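Local coordinates for protein NADH:ubiquinone oxidoreductase, Na translocating, F subunit (Porphyromonas gingivalis, PDB 2R6H) that is the flavin-binding part of an oxidoreductase subunit, holds flavin-adenine dinucleotide and has a second domain of nucleotide-binding type, at residues 7-19 and 132-145. Numbering follows the deposited sequence.
Sequences VKEWECEVLSNKN and IFSLKPGDKVMMSG
Trp10 and Met143, a hydrogen-bonded antiparallel pair, exchange backbone hydrogen bonds, as do Cys12 and Val141. Two residues along strand 9-19, Val14 N donates to Asp139 O while Val14 O receives Gly138 N, fastening the type II turn 136-139. At Gly138 the backbone angles would press a CB against the carbonyl oxygen of Pro137, so glycine suits the position.

Asn17 can be followed outward. Its CB lies 3.4 Å from Leu135 O, and CG, anti to the backbone N (chi1 -152°), is 3.7 Å from the same Leu135 O. ND2 donates to Leu135 O at 3.2 Å, the bond bent (141° at the hydrogen) and the donor tilted from the carbonyl plane. Asn17 ND2 lies 3.1 Å from Ile132 O, and OD1 comes no closer than 4.5 Å to Ile132 CG2. A short amide thus suits this buried place, supplying N-H to the carbonyl of Leu135.

On the face that carries Trp10, Cys12, Val141 and Met143, small, apolar Cys12 lets SG meet Met143 CE at 3.9 Å. Past the last bridge, branched Val14 sets CG2 against Val141 CG2. The other face bears Glu11, whose CB packs on the selenium of selenomethionine Met142. Glu11 OE1 lies 4.0 Å from Lys140 NZ, opposite charges beyond salt-bridge range; both residues are exposed, so charged ends suit them.

In the six-stranded antiparallel sheet of the flavin-binding domain, strand 24-30 lies beside 9-19 and 44-49 beside 140-147; helix 127-132 ends at the turn 132-135, the Ile132 side chain about 6 Å from the flavin-adenine dinucleotide.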
loop_
_atom_site.group_PDB
_atom_site.type_symbol
_atom_site.label_atom_id
_atom_site.label_comp_id
_atom_site.label_asym_id
_atom_site.label_seq_id
_atom_site.Cartn_x
_atom_site.Cartn_y
_atom_site.Cartn_z
ATOM N N VAL A 7 5.494 -8.835 -22.582
ATOM C CA VAL A 7 4.419 -9.502 -21.813
ATOM C C VAL A 7 2.995 -8.974 -22.110
ATOM O O VAL A 7 2.829 -7.960 -22.777
ATOM C CB VAL A 7 4.721 -9.441 -20.272
ATOM C CG1 VAL A 7 3.474 -9.745 -19.405
ATOM C CG2 VAL A 7 5.913 -10.346 -19.920
ATOM N N LYS A 8 1.986 -9.688 -21.607
ATOM C CA LYS A 8 0.566 -9.367 -21.794
ATOM C C LYS A 8 0.172 -7.944 -21.411
ATOM O O LYS A 8 0.514 -7.464 -20.339
ATOM C CB LYS A 8 -0.302 -10.361 -21.023
ATOM C CG LYS A 8 -0.304 -11.728 -21.641
ATOM C CD LYS A 8 -1.154 -12.713 -20.880
ATOM C CE LYS A 8 -1.135 -14.067 -21.591
ATOM N NZ LYS A 8 -1.773 -15.147 -20.781
ATOM N N GLU A 9 -0.586 -7.288 -22.285
ATOM C CA GLU A 9 -0.935 -5.879 -22.106
ATOM C C GLU A 9 -2.332 -5.482 -22.600
ATOM O O GLU A 9 -2.662 -5.672 -23.771
ATOM C CB GLU A 9 0.112 -5.002 -22.790
ATOM C CG GLU A 9 -0.379 -3.609 -23.136
ATOM C CD GLU A 9 0.758 -2.679 -23.533
ATOM O OE1 GLU A 9 0.975 -2.495 -24.757
ATOM O OE2 GLU A 9 1.431 -2.137 -22.620
ATOM N N TRP A 10 -3.141 -4.918 -21.700
ATOM C CA TRP A 10 -4.473 -4.402 -22.036
ATOM C C TRP A 10 -4.508 -2.897 -22.000
ATOM O O TRP A 10 -3.662 -2.271 -21.377
ATOM C CB TRP A 10 -5.520 -4.882 -21.032
ATOM C CG TRP A 10 -5.616 -6.352 -20.908
ATOM C CD1 TRP A 10 -6.430 -7.186 -21.619
ATOM C CD2 TRP A 10 -4.883 -7.185 -20.014
ATOM N NE1 TRP A 10 -6.245 -8.483 -21.220
ATOM C CE2 TRP A 10 -5.290 -8.506 -20.232
ATOM C CE3 TRP A 10 -3.908 -6.926 -19.039
ATOM C CZ2 TRP A 10 -4.771 -9.581 -19.526
ATOM C CZ3 TRP A 10 -3.387 -7.993 -18.337
ATOM C CH2 TRP A 10 -3.820 -9.305 -18.582
ATOM N N GLU A 11 -5.501 -2.313 -22.654
ATOM C CA GLU A 11 -5.807 -0.923 -22.388
ATOM C C GLU A 11 -7.055 -0.888 -21.521
ATOM O O GLU A 11 -8.064 -1.512 -21.829
ATOM C CB GLU A 11 -5.943 -0.096 -23.670
ATOM C CG GLU A 11 -7.343 0.389 -24.007
ATOM C CD GLU A 11 -7.907 -0.274 -25.260
ATOM O OE1 GLU A 11 -8.317 0.477 -26.177
ATOM O OE2 GLU A 11 -7.933 -1.532 -25.333
ATOM N N CYS A 12 -6.964 -0.180 -20.405
ATOM C CA CYS A 12 -8.018 -0.221 -19.412
ATOM C C CYS A 12 -8.681 1.132 -19.240
ATOM O O CYS A 12 -8.055 2.174 -19.421
ATOM C CB CYS A 12 -7.446 -0.680 -18.077
ATOM S SG CYS A 12 -6.457 -2.177 -18.180
ATOM N N GLU A 13 -9.961 1.095 -18.891
ATOM C CA GLU A 13 -10.682 2.293 -18.514
ATOM C C GLU A 13 -10.609 2.530 -17.002
ATOM O O GLU A 13 -10.805 1.615 -16.195
ATOM C CB GLU A 13 -12.140 2.204 -18.956
ATOM C CG GLU A 13 -12.882 3.525 -18.838
ATOM C CD GLU A 13 -14.332 3.349 -18.440
ATOM O OE1 GLU A 13 -14.829 4.146 -17.607
ATOM O OE2 GLU A 13 -14.972 2.407 -18.956
ATOM N N VAL A 14 -10.324 3.772 -16.625
ATOM C CA VAL A 14 -10.304 4.160 -15.220
ATOM C C VAL A 14 -11.718 4.313 -14.669
ATOM O O VAL A 14 -12.479 5.169 -15.119
ATOM C CB VAL A 14 -9.536 5.479 -15.009
ATOM C CG1 VAL A 14 -9.409 5.787 -13.526
ATOM C CG2 VAL A 14 -8.165 5.404 -15.665
ATOM N N LEU A 15 -12.061 3.477 -13.695
ATOM C CA LEU A 15 -13.349 3.577 -13.019
ATOM C C LEU A 15 -13.328 4.659 -11.946
ATOM O O LEU A 15 -14.186 5.541 -11.923
ATOM C CB LEU A 15 -13.734 2.230 -12.400
ATOM C CG LEU A 15 -13.948 1.072 -13.377
ATOM C CD1 LEU A 15 -14.350 -0.192 -12.632
ATOM C CD2 LEU A 15 -14.989 1.436 -14.424
ATOM N N SER A 16 -12.342 4.587 -11.059
ATOM C CA SER A 16 -12.325 5.420 -9.862
ATOM C C SER A 16 -10.901 5.819 -9.488
ATOM O O SER A 16 -10.035 4.966 -9.302
ATOM C CB SER A 16 -12.990 4.691 -8.692
ATOM O OG SER A 16 -13.154 5.553 -7.581
ATOM N N ASN A 17 -10.667 7.123 -9.381
ATOM C CA ASN A 17 -9.435 7.634 -8.793
ATOM C C ASN A 17 -9.703 8.652 -7.689
ATOM O O ASN A 17 -9.467 9.848 -7.862
ATOM C CB ASN A 17 -8.542 8.252 -9.872
ATOM C CG ASN A 17 -7.070 8.182 -9.520
ATOM O OD1 ASN A 17 -6.598 7.188 -8.968
ATOM N ND2 ASN A 17 -6.335 9.242 -9.837
ATOM N N LYS A 18 -10.195 8.169 -6.553
ATOM C CA LYS A 18 -10.449 9.028 -5.402
ATOM C C LYS A 18 -9.397 8.822 -4.317
ATOM O O LYS A 18 -8.880 7.718 -4.143
ATOM C CB LYS A 18 -11.846 8.765 -4.836
ATOM C CG LYS A 18 -12.914 9.716 -5.353
ATOM C CD LYS A 18 -14.280 9.051 -5.377
ATOM C CE LYS A 18 -14.908 9.028 -3.993
ATOM N NZ LYS A 18 -16.235 8.352 -3.996
ATOM N N ASN A 19 -9.086 9.891 -3.592
ATOM C CA ASN A 19 -8.174 9.807 -2.457
ATOM C C ASN A 19 -8.692 8.875 -1.368
ATOM O O ASN A 19 -9.871 8.913 -1.013
ATOM C CB ASN A 19 -7.910 11.198 -1.878
ATOM C CG ASN A 19 -6.680 11.855 -2.474
ATOM O OD1 ASN A 19 -6.682 12.265 -3.634
ATOM N ND2 ASN A 19 -5.621 11.957 -1.680
ATOM N N ILE A 132 -0.516 9.315 -12.737
ATOM C CA ILE A 132 -1.669 8.570 -12.253
ATOM C C ILE A 132 -2.603 9.478 -11.467
ATOM O O ILE A 132 -3.814 9.461 -11.675
ATOM C CB ILE A 132 -1.258 7.373 -11.394
ATOM C CG1 ILE A 132 -0.585 6.319 -12.281
ATOM C CG2 ILE A 132 -2.471 6.796 -10.706
ATOM C CD1 ILE A 132 0.310 5.356 -11.541
ATOM N N PHE A 133 -2.039 10.287 -10.583
ATOM C CA PHE A 133 -2.849 11.201 -9.797
ATOM C C PHE A 133 -3.670 12.174 -10.627
ATOM O O PHE A 133 -4.643 12.748 -10.141
ATOM C CB PHE A 133 -1.991 11.970 -8.805
ATOM C CG PHE A 133 -2.047 11.415 -7.423
ATOM C CD1 PHE A 133 -1.568 10.145 -7.151
ATOM C CD2 PHE A 133 -2.595 12.152 -6.398
ATOM C CE1 PHE A 133 -1.628 9.626 -5.888
ATOM C CE2 PHE A 133 -2.659 11.631 -5.123
ATOM C CZ PHE A 133 -2.173 10.370 -4.871
ATOM N N SER A 134 -3.293 12.379 -11.877
ATOM C CA SER A 134 -4.039 13.314 -12.694
ATOM C C SER A 134 -5.198 12.608 -13.383
ATOM O O SER A 134 -6.033 13.256 -14.004
ATOM C CB SER A 134 -3.134 13.930 -13.736
ATOM O OG SER A 134 -2.851 12.954 -14.710
ATOM N N LEU A 135 -5.262 11.286 -13.257
ATOM C CA LEU A 135 -6.233 10.493 -14.012
ATOM C C LEU A 135 -7.649 10.524 -13.462
ATOM O O LEU A 135 -7.873 10.616 -12.252
ATOM C CB LEU A 135 -5.786 9.049 -14.114
ATOM C CG LEU A 135 -4.536 8.830 -14.940
ATOM C CD1 LEU A 135 -4.298 7.344 -15.045
ATOM C CD2 LEU A 135 -4.687 9.469 -16.307
ATOM N N LYS A 136 -8.612 10.404 -14.365
ATOM C CA LYS A 136 -9.989 10.658 -14.007
ATOM C C LYS A 136 -10.861 9.587 -14.620
ATOM O O LYS A 136 -10.475 8.974 -15.612
ATOM C CB LYS A 136 -10.382 12.037 -14.526
ATOM C CG LYS A 136 -10.870 12.999 -13.456
ATOM C CD LYS A 136 -10.801 14.432 -13.965
ATOM C CE LYS A 136 -12.026 15.248 -13.547
ATOM N NZ LYS A 136 -12.334 16.356 -14.515
ATOM N N PRO A 137 -12.036 9.341 -14.018
ATOM C CA PRO A 137 -12.948 8.326 -14.559
ATOM C C PRO A 137 -13.194 8.590 -16.037
ATOM O O PRO A 137 -13.529 9.720 -16.412
ATOM C CB PRO A 137 -14.234 8.534 -13.755
ATOM C CG PRO A 137 -13.786 9.156 -12.484
ATOM C CD PRO A 137 -12.599 10.019 -12.841
ATOM N N GLY A 138 -12.996 7.563 -16.862
ATOM C CA GLY A 138 -13.212 7.671 -18.290
ATOM C C GLY A 138 -11.917 7.601 -19.066
ATOM O O GLY A 138 -11.917 7.371 -20.275
ATOM N N ASP A 139 -10.802 7.788 -18.374
ATOM C CA ASP A 139 -9.505 7.795 -19.038
ATOM C C ASP A 139 -8.974 6.397 -19.346
ATOM O O ASP A 139 -9.461 5.403 -18.815
ATOM C CB ASP A 139 -8.497 8.600 -18.221
ATOM C CG ASP A 139 -8.802 10.094 -18.239
ATOM O OD1 ASP A 139 -9.585 10.508 -19.132
ATOM O OD2 ASP A 139 -8.269 10.846 -17.377
ATOM N N LYS A 140 -7.970 6.333 -20.213
ATOM C CA LYS A 140 -7.393 5.062 -20.634
ATOM C C LYS A 140 -5.945 4.917 -20.184
ATOM O O LYS A 140 -5.155 5.869 -20.247
ATOM C CB LYS A 140 -7.466 4.912 -22.164
ATOM C CG LYS A 140 -8.873 4.957 -22.766
ATOM C CD LYS A 140 -9.843 4.039 -22.032
ATOM C CE LYS A 140 -11.046 3.671 -22.893
ATOM N NZ LYS A 140 -10.612 3.115 -24.215
ATOM N N VAL A 141 -5.593 3.717 -19.741
ATOM C CA VAL A 141 -4.207 3.420 -19.394
ATOM C C VAL A 141 -3.790 2.108 -20.011
ATOM O O VAL A 141 -4.612 1.195 -20.139
ATOM C CB VAL A 141 -4.031 3.282 -17.885
ATOM C CG1 VAL A 141 -3.523 4.570 -17.303
ATOM C CG2 VAL A 141 -5.347 2.853 -17.244
HETATM N N MSE A 142 -2.516 2.008 -20.376
HETATM C CA MSE A 142 -1.951 0.744 -20.831
HETATM C C MSE A 142 -1.377 0.014 -19.642
HETATM O O MSE A 142 -0.617 0.587 -18.868
HETATM C CB MSE A 142 -0.849 0.982 -21.850
HETATM C CG MSE A 142 -1.309 1.728 -23.080
HETATM SE SE MSE A 142 -2.580 0.714 -24.173
HETATM C CE MSE A 142 -3.621 2.228 -24.886
HETATM N N MSE A 143 -1.733 -1.252 -19.493
HETATM C CA MSE A 143 -1.335 -1.986 -18.310
HETATM C C MSE A 143 -0.965 -3.417 -18.626
HETATM O O MSE A 143 -1.660 -4.097 -19.362
HETATM C CB MSE A 143 -2.457 -1.963 -17.287
HETATM C CG MSE A 143 -2.000 -2.383 -15.923
HETATM SE SE MSE A 143 -3.400 -2.282 -14.577
HETATM C CE MSE A 143 -4.502 -3.777 -15.193
ATOM N N SER A 144 0.139 -3.877 -18.064
ATOM C CA SER A 144 0.556 -5.261 -18.266
ATOM C C SER A 144 0.724 -5.983 -16.939
ATOM O O SER A 144 0.953 -5.359 -15.907
ATOM C CB SER A 144 1.862 -5.332 -19.070
ATOM O OG SER A 144 2.855 -4.454 -18.559
ATOM N N GLY A 145 0.611 -7.303 -16.973
ATOM C CA GLY A 145 0.810 -8.111 -15.787
ATOM C C GLY A 145 0.366 -9.538 -16.039
ATOM O O GLY A 145 -0.079 -9.842 -17.148
#